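Local coordinates for uncharacterized protein MJ1062 (Methanocaldococcus jannaschii, PDB 3EO4), which is of unknown function, its C-terminal part captured here being a GNAT-type domain that probably transfers acyl groups, at residues V63-L68 against L116-N121; V83-L86 against P91-G94. All blocks are in the same frame, centred on the assembly; numbering follows the deposited sequence.

Contact 1 of 2, residues V63-L68 against L116-N121; sequences VDWIIL and LKWLKN
Trp65 and Trp118 meet edge to face, a T-shaped pair that joins strand 63-71 to helix 107-121 in this acetyltransferase (GNAT) domain, where the helix packs on the antiparallel sheet. Trp65 brings the far edge of its benzo ring, and Trp118 receives it on one face. The planes stand 82° apart, and the centroids of the two six-membered rings are 5.4 Å from each other. The closest carbons are CH2 of Trp65 and CE3 of Trp118, at 3.8 Å, with CE3 lying near the plane of the Trp65 ring. The neighbouring CZ2 of Trp65 sits 4.1 Å above the plane of Trp118, displaced toward the rim, so the edge is not centred on that face. Trp118 reaches the strand because its CG is anti to the backbone N (chi1 174°), which carries the indole out from the helix. Val63 completes the junction, its CG2 standing 4.0 Å from CH2 of Trp118 in an oblique approach.

Val63 and Trp65, two apart on the strand, project from the same face of the sheet. One turn back along the helix, Val115 also packs on Trp65, while Ile16 of strand 13-18 touches it from the sheet. On the strand's other face, Asp64 forms salt bridges with Arg59 and Arg62. The second methyl of Val63 covers one face of the Trp65 indole, CG1 lying 3.4 Å from the ring plane and offset toward the rim.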
loop_
_atom_site.group_PDB
_atom_site.type_symbol
_atom_site.label_atom_id
_atom_site.label_comp_id
_atom_site.label_asym_id
_atom_site.label_seq_id
_atom_site.Cartn_x
_atom_site.Cartn_y
_atom_site.Cartn_z
ATOM N N VAL A 63 11.883 -2.842 17.028
ATOM C CA VAL A 63 11.923 -3.892 16.041
ATOM C C VAL A 63 10.606 -3.767 15.271
ATOM O O VAL A 63 9.556 -3.515 15.883
ATOM C CB VAL A 63 12.023 -5.272 16.706
ATOM C CG1 VAL A 63 11.751 -6.411 15.680
ATOM C CG2 VAL A 63 13.372 -5.456 17.398
ATOM N N ASP A 64 10.672 -3.899 13.943
ATOM C CA ASP A 64 9.473 -3.926 13.112
ATOM C C ASP A 64 9.395 -5.228 12.340
ATOM O O ASP A 64 10.403 -5.716 11.811
ATOM C CB ASP A 64 9.490 -2.771 12.114
ATOM C CG ASP A 64 9.417 -1.429 12.788
ATOM O OD1 ASP A 64 8.300 -0.863 12.857
ATOM O OD2 ASP A 64 10.477 -0.943 13.248
ATOM N N TRP A 65 8.203 -5.802 12.288
ATOM C CA TRP A 65 7.980 -7.031 11.519
ATOM C C TRP A 65 6.928 -6.770 10.447
ATOM O O TRP A 65 6.076 -5.894 10.586
ATOM C CB TRP A 65 7.466 -8.172 12.402
ATOM C CG TRP A 65 8.355 -8.734 13.474
ATOM C CD1 TRP A 65 9.142 -9.863 13.380
ATOM C CD2 TRP A 65 8.477 -8.282 14.844
ATOM N NE1 TRP A 65 9.764 -10.112 14.585
ATOM C CE2 TRP A 65 9.372 -9.167 15.500
ATOM C CE3 TRP A 65 7.937 -7.207 15.567
ATOM C CZ2 TRP A 65 9.747 -9.006 16.851
ATOM C CZ3 TRP A 65 8.305 -7.049 16.921
ATOM C CH2 TRP A 65 9.203 -7.943 17.545
ATOM N N ILE A 66 7.010 -7.537 9.371
ATOM C CA ILE A 66 5.934 -7.695 8.430
ATOM C C ILE A 66 5.138 -8.919 8.883
ATOM O O ILE A 66 5.719 -9.947 9.264
ATOM C CB ILE A 66 6.493 -7.993 7.000
ATOM C CG1 ILE A 66 7.465 -6.890 6.562
ATOM C CG2 ILE A 66 5.381 -8.124 5.994
ATOM C CD1 ILE A 66 6.814 -5.491 6.532
ATOM N N ILE A 67 3.819 -8.809 8.798
ATOM C CA ILE A 67 2.903 -9.910 9.093
ATOM C C ILE A 67 2.585 -10.660 7.796
ATOM O O ILE A 67 2.115 -10.071 6.834
ATOM C CB ILE A 67 1.592 -9.379 9.697
ATOM C CG1 ILE A 67 1.880 -8.484 10.922
ATOM C CG2 ILE A 67 0.638 -10.540 9.990
ATOM C CD1 ILE A 67 0.684 -7.656 11.380
ATOM N N LEU A 68 2.851 -11.954 7.782
ATOM C CA LEU A 68 2.613 -12.766 6.622
ATOM C C LEU A 68 1.416 -13.649 6.881
ATOM O O LEU A 68 1.299 -14.221 7.949
ATOM C CB LEU A 68 3.826 -13.639 6.388
ATOM C CG LEU A 68 5.026 -13.157 5.560
ATOM C CD1 LEU A 68 5.191 -11.660 5.443
ATOM C CD2 LEU A 68 6.321 -13.856 6.020
ATOM N N LEU A 116 4.362 -10.351 22.085
ATOM C CA LEU A 116 4.363 -10.519 23.533
ATOM C C LEU A 116 5.155 -11.729 24.008
ATOM O O LEU A 116 5.842 -11.663 25.036
ATOM C CB LEU A 116 2.935 -10.568 24.113
ATOM C CG LEU A 116 2.029 -9.369 23.799
ATOM C CD1 LEU A 116 0.618 -9.670 24.248
ATOM C CD2 LEU A 116 2.515 -8.042 24.387
ATOM N N LYS A 117 5.063 -12.829 23.265
ATOM C CA LYS A 117 5.802 -14.033 23.627
ATOM C C LYS A 117 7.311 -13.785 23.479
ATOM O O LYS A 117 8.101 -14.205 24.322
ATOM C CB LYS A 117 5.350 -15.231 22.783
ATOM C CG LYS A 117 5.728 -16.602 23.367
ATOM C CD LYS A 117 4.754 -16.998 24.520
ATOM C CE LYS A 117 5.468 -17.674 25.718
ATOM N NZ LYS A 117 6.012 -19.021 25.398
ATOM N N TRP A 118 7.705 -13.106 22.410
ATOM C CA TRP A 118 9.113 -12.815 22.174
ATOM C C TRP A 118 9.641 -11.905 23.282
ATOM O O TRP A 118 10.698 -12.159 23.825
ATOM C CB TRP A 118 9.278 -12.139 20.819
ATOM C CG TRP A 118 10.684 -11.659 20.523
ATOM C CD1 TRP A 118 11.745 -12.426 20.152
ATOM C CD2 TRP A 118 11.169 -10.298 20.571
ATOM N NE1 TRP A 118 12.868 -11.638 19.979
ATOM C CE2 TRP A 118 12.534 -10.327 20.211
ATOM C CE3 TRP A 118 10.589 -9.073 20.913
ATOM C CZ2 TRP A 118 13.323 -9.170 20.159
ATOM C CZ3 TRP A 118 11.368 -7.924 20.850
ATOM C CH2 TRP A 118 12.725 -7.980 20.483
ATOM N N LEU A 119 8.895 -10.858 23.623
ATOM C CA LEU A 119 9.267 -9.946 24.737
ATOM C C LEU A 119 9.452 -10.640 26.089
ATOM O O LEU A 119 10.448 -10.413 26.801
ATOM C CB LEU A 119 8.209 -8.847 24.903
ATOM C CG LEU A 119 8.101 -7.829 23.789
ATOM C CD1 LEU A 119 6.847 -6.996 24.045
ATOM C CD2 LEU A 119 9.386 -6.937 23.748
ATOM N N LYS A 120 8.460 -11.467 26.434
ATOM C CA LYS A 120 8.457 -12.252 27.659
ATOM C C LYS A 120 9.689 -13.152 27.773
ATOM O O LYS A 120 10.316 -13.230 28.830
ATOM C CB LYS A 120 7.197 -13.118 27.740
ATOM C CG LYS A 120 7.041 -13.822 29.054
ATOM C CD LYS A 120 5.682 -14.510 29.174
ATOM C CE LYS A 120 5.569 -15.210 30.522
ATOM N NZ LYS A 120 4.179 -15.039 31.086
ATOM N N ASN A 121 10.034 -13.806 26.680
ATOM C CA ASN A 121 11.064 -14.823 26.713
ATOM C C ASN A 121 12.471 -14.251 26.948
ATOM O O ASN A 121 13.349 -14.946 27.461
ATOM C CB ASN A 121 11.034 -15.624 25.419
ATOM C CG ASN A 121 9.942 -16.675 25.409
ATOM O OD1 ASN A 121 9.261 -16.923 26.424
ATOM N ND2 ASN A 121 9.785 -17.331 24.260
#

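Contact 2 of 2, residues V83-L86 against P91-G94; sequences VSQL and PEIG
At the loop end of the beta hairpin formed by strands 74-84 and 92-97, a pair of backbone bonds joins Ser84 and Glu92. Ser84 N donates to Glu92 O at 2.8 Å, in the carbonyl plane, and Glu92 N returns a bond of the same length to Ser84 O, tilted 31° from that carbonyl's plane. Val83 and Ile93 form the adjoining non-hydrogen-bonded pair; their side chains lie side by side, and Val83 CG1 is packed tightly at 3.3 Å from Ile93 CD1. Glu92 O has further company: the CA-H of Val83 points to it, and a water that donates to it accepts from Ser84 OG at 2.7 Å.

In the GNAT domain strand 92-97 ends the antiparallel run, and backbone bonds from Pro91 and Ile93 to His128 lead on to strand 126-132, consistent with the parallel, splaying strand pair of this fold. Val83 and Ile93 face helix 107-121, Ser84 and Glu92 the opposite way. A chi1 of 57° holds Ser84 OG on the Glu92 side, 3.8 Å from Glu92 CB, where it also accepts from a second water, which reaches Glu92 OE1 only weakly. Past the strand, Gln85 adopts a left-handed backbone conformation (phi 61°), and Leu86 follows, lining the pocket that holds a polyether, probably from the crystallisation liquor. Leu86 crosses Pro91 at about a right angle, with its CD2 4.0 Å from Pro91 CB.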
loop_
_atom_site.group_PDB
_atom_site.type_symbol
_atom_site.label_atom_id
_atom_site.label_comp_id
_atom_site.label_asym_id
_atom_site.label_seq_id
_atom_site.Cartn_x
_atom_site.Cartn_y
_atom_site.Cartn_z
ATOM N N VAL A 83 7.529 -3.185 18.051
ATOM C CA VAL A 83 7.744 -2.813 19.463
ATOM C C VAL A 83 8.812 -1.759 19.501
ATOM O O VAL A 83 9.817 -1.869 18.816
ATOM C CB VAL A 83 8.222 -3.983 20.367
ATOM C CG1 VAL A 83 7.232 -5.103 20.316
ATOM C CG2 VAL A 83 9.535 -4.536 19.883
ATOM N N SER A 84 8.588 -0.740 20.309
ATOM C CA SER A 84 9.554 0.333 20.429
ATOM C C SER A 84 9.719 0.633 21.919
ATOM O O SER A 84 9.023 0.032 22.748
ATOM C CB SER A 84 9.067 1.552 19.637
ATOM O OG SER A 84 7.789 1.977 20.085
ATOM N N GLN A 85 10.641 1.528 22.257
ATOM C CA GLN A 85 10.986 1.823 23.646
ATOM C C GLN A 85 11.519 0.582 24.382
ATOM O O GLN A 85 11.206 0.370 25.549
ATOM C CB GLN A 85 9.789 2.478 24.377
ATOM C CG GLN A 85 9.264 3.712 23.644
ATOM C CD GLN A 85 7.985 4.288 24.225
ATOM O OE1 GLN A 85 7.003 4.465 23.510
ATOM N NE2 GLN A 85 8.004 4.635 25.514
ATOM N N LEU A 86 12.324 -0.224 23.691
ATOM C CA LEU A 86 12.912 -1.463 24.230
ATOM C C LEU A 86 13.967 -1.203 25.288
ATOM O O LEU A 86 14.377 -2.129 26.001
ATOM C CB LEU A 86 13.554 -2.296 23.102
ATOM C CG LEU A 86 12.588 -3.050 22.179
ATOM C CD1 LEU A 86 13.351 -3.655 20.980
ATOM C CD2 LEU A 86 11.708 -4.110 22.953
ATOM N N PRO A 91 7.918 -1.633 26.970
ATOM C CA PRO A 91 7.923 -1.267 25.569
ATOM C C PRO A 91 6.514 -1.078 24.994
ATOM O O PRO A 91 5.519 -1.659 25.501
ATOM C CB PRO A 91 8.635 -2.452 24.896
ATOM C CG PRO A 91 8.457 -3.570 25.829
ATOM C CD PRO A 91 8.485 -2.971 27.195
ATOM N N GLU A 92 6.463 -0.279 23.939
ATOM C CA GLU A 92 5.235 0.058 23.246
ATOM C C GLU A 92 5.042 -0.819 22.003
ATOM O O GLU A 92 5.969 -0.980 21.190
ATOM C CB GLU A 92 5.261 1.522 22.861
ATOM C CG GLU A 92 4.010 1.966 22.134
ATOM C CD GLU A 92 4.047 3.451 21.795
ATOM O OE1 GLU A 92 4.713 4.209 22.507
ATOM O OE2 GLU A 92 3.392 3.872 20.826
ATOM N N ILE A 93 3.834 -1.370 21.857
ATOM C CA ILE A 93 3.500 -2.240 20.710
ATOM C C ILE A 93 2.622 -1.469 19.737
ATOM O O ILE A 93 1.621 -0.874 20.146
ATOM C CB ILE A 93 2.681 -3.504 21.139
ATOM C CG1 ILE A 93 3.263 -4.177 22.376
ATOM C CG2 ILE A 93 2.449 -4.492 19.955
ATOM C CD1 ILE A 93 4.577 -4.699 22.161
ATOM N N GLY A 94 2.978 -1.526 18.453
ATOM C CA GLY A 94 2.150 -0.973 17.373
ATOM C C GLY A 94 1.730 -2.057 16.386
ATOM O O GLY A 94 2.475 -3.029 16.152
HETATM O O HOH W 1 5.683 0.868 18.897
HETATM O O HOH W 2 7.474 4.790 20.553
#

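In the fold
The two contacts lie with their centres about 10 Å apart in one GNAT domain, and contact 2 is nested within the loop that contact 1 closes. The chain runs through strand 63-71, strand 74-84, strand 92-97 and then helix 107-121, so three successive antiparallel strands are followed by the helix that packs on them. A probable backbone hydrogen bond between Val63 and Val83 joins the contacts within the sheet. From the helix, Leu119 touches both Ile93 and Leu86, and Trp118 touches Val83. Contact 1 and the Val83, Ile93 and Leu86 side of contact 2 therefore share one apolar layer between sheet and helix, which continues at Leu86 to the pocket occupied by the polyether.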